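Local coordinates for uncharacterized protein Atu1872 (Agrobacterium tumefaciens, PDB 2QNT), which is of unknown function but belongs to the glyoxalase/bleomycin resistance protein/dioxygenase family, whose members are often metal-dependent enzymes or drug-binding proteins, at residues F41-F44 with F48-H51. Numbering follows the deposited sequence.
Sequences FVLF and FAIH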
loop_
_atom_site.group_PDB
_atom_site.type_symbol
_atom_site.label_atom_id
_atom_site.label_comp_id
_atom_site.label_asym_id
_atom_site.label_seq_id
_atom_site.Cartn_x
_atom_site.Cartn_y
_atom_site.Cartn_z
ATOM N N PHE A 41 15.208 4.198 -0.415
ATOM C CA PHE A 41 14.094 3.425 0.175
ATOM C C PHE A 41 14.078 3.742 1.637
ATOM O O PHE A 41 15.113 3.724 2.284
ATOM C CB PHE A 41 14.372 1.928 -0.066
ATOM C CG PHE A 41 13.342 0.941 0.490
ATOM C CD1 PHE A 41 13.752 -0.180 1.237
ATOM C CD2 PHE A 41 11.988 1.092 0.249
ATOM C CE1 PHE A 41 12.812 -1.091 1.713
ATOM C CE2 PHE A 41 11.071 0.156 0.696
ATOM C CZ PHE A 41 11.462 -0.924 1.444
ATOM N N VAL A 42 12.898 4.023 2.170
ATOM C CA VAL A 42 12.734 4.326 3.566
ATOM C C VAL A 42 11.615 3.466 4.142
ATOM O O VAL A 42 10.515 3.423 3.605
ATOM C CB VAL A 42 12.418 5.850 3.789
ATOM C CG1 VAL A 42 12.258 6.154 5.287
ATOM C CG2 VAL A 42 13.499 6.750 3.174
ATOM N N LEU A 43 11.930 2.761 5.227
ATOM C CA LEU A 43 10.961 1.993 5.993
ATOM C C LEU A 43 10.581 2.781 7.225
ATOM O O LEU A 43 11.468 3.240 7.971
ATOM C CB LEU A 43 11.561 0.694 6.482
ATOM C CG LEU A 43 11.966 -0.350 5.495
ATOM C CD1 LEU A 43 12.595 -1.509 6.210
ATOM C CD2 LEU A 43 10.747 -0.813 4.742
ATOM N N PHE A 44 9.279 2.885 7.457
ATOM C CA PHE A 44 8.755 3.500 8.659
ATOM C C PHE A 44 8.212 2.469 9.631
ATOM O O PHE A 44 7.822 1.375 9.243
ATOM C CB PHE A 44 7.656 4.502 8.349
ATOM C CG PHE A 44 8.106 5.653 7.500
ATOM C CD1 PHE A 44 8.029 5.601 6.113
ATOM C CD2 PHE A 44 8.606 6.799 8.082
ATOM C CE1 PHE A 44 8.452 6.663 5.342
ATOM C CE2 PHE A 44 9.041 7.862 7.298
ATOM C CZ PHE A 44 8.952 7.795 5.936
ATOM N N PHE A 48 4.779 1.106 6.919
ATOM C CA PHE A 48 4.712 1.934 5.736
ATOM C C PHE A 48 6.131 2.088 5.180
ATOM O O PHE A 48 7.113 2.001 5.909
ATOM C CB PHE A 48 4.147 3.305 6.118
ATOM C CG PHE A 48 3.860 4.204 4.955
ATOM C CD1 PHE A 48 4.577 5.392 4.775
ATOM C CD2 PHE A 48 2.947 3.844 3.981
ATOM C CE1 PHE A 48 4.348 6.213 3.708
ATOM C CE2 PHE A 48 2.722 4.661 2.897
ATOM C CZ PHE A 48 3.437 5.852 2.753
ATOM N N ALA A 49 6.217 2.276 3.869
ATOM C CA ALA A 49 7.501 2.458 3.204
ATOM C C ALA A 49 7.331 3.290 1.954
ATOM O O ALA A 49 6.228 3.414 1.471
ATOM C CB ALA A 49 8.119 1.123 2.842
ATOM N N ILE A 50 8.424 3.907 1.494
ATOM C CA ILE A 50 8.425 4.703 0.257
ATOM C C ILE A 50 9.711 4.396 -0.489
ATOM O O ILE A 50 10.732 4.081 0.127
ATOM C CB ILE A 50 8.339 6.229 0.543
ATOM C CG1 ILE A 50 9.421 6.665 1.540
ATOM C CG2 ILE A 50 6.961 6.633 1.051
ATOM C CD1 ILE A 50 9.498 8.196 1.858
ATOM N N HIS A 51 9.683 4.527 -1.816
ATOM C CA HIS A 51 10.883 4.292 -2.614
ATOM C C HIS A 51 10.949 5.279 -3.756
ATOM O O HIS A 51 9.934 5.553 -4.392
ATOM C CB HIS A 51 10.870 2.870 -3.215
ATOM C CG HIS A 51 12.209 2.280 -3.595
ATOM N ND1 HIS A 51 13.069 2.815 -4.542
ATOM C CD2 HIS A 51 12.806 1.142 -3.159
ATOM C CE1 HIS A 51 14.129 2.018 -4.670
ATOM N NE2 HIS A 51 14.006 1.010 -3.821
#
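Val42 and Ile50 form the hydrogen-bonded pair at the middle of this antiparallel hairpin. Val42 N donates to Ile50 O at 3.0 Å, and Ile50 N returns a bond to Val42 O. Toward the turn, Phe44 N reaches Phe48 O at 2.8 Å. Val42 O also receives a CA-H contact from Ala49.

On the face shared by Val42, Phe44 and Ile50 the contacts are apolar and lie against helix 19-29, where Ile19 touches both Val42 and Ile50. Ile50 CG1 sits between its own backbone N and carbonyl carbon (chi1 52°), which carries it to within 3.8 Å of Val42 CB and sends CD1 to the edge of the Phe44 ring. Val42 CG1 lies over one face of that ring, toward its rim. Phe44 and Phe48 run side by side, CD1 to CD1 3.7 Å, but their rings are slid apart and barely overlap; Phe48 also meets Phe80 edge-to-face and Phe9 of the second subunit.

On the opposite face, which carries Phe41, Leu43, Ala49 and His51, the Phe41 side chain has CG anti to the backbone N (chi1 179°), which leans the ring over the partner strand. Phe41 CD2 comes 3.2 Å from Ile50 O. The same atom approaches His51 CD2, the two rings meeting obliquely, and Phe41 CE2 rests 3.8 Å from Ala49 CB. Leu43 CD2 touches the same methyl. Phe41 also lies beside a bound HEPES molecule, probably from crystallisation.

The hairpin supplies the last two strands of one βαβββ module, two of which build the glyoxalase-like (vicinal oxygen chelate) fold.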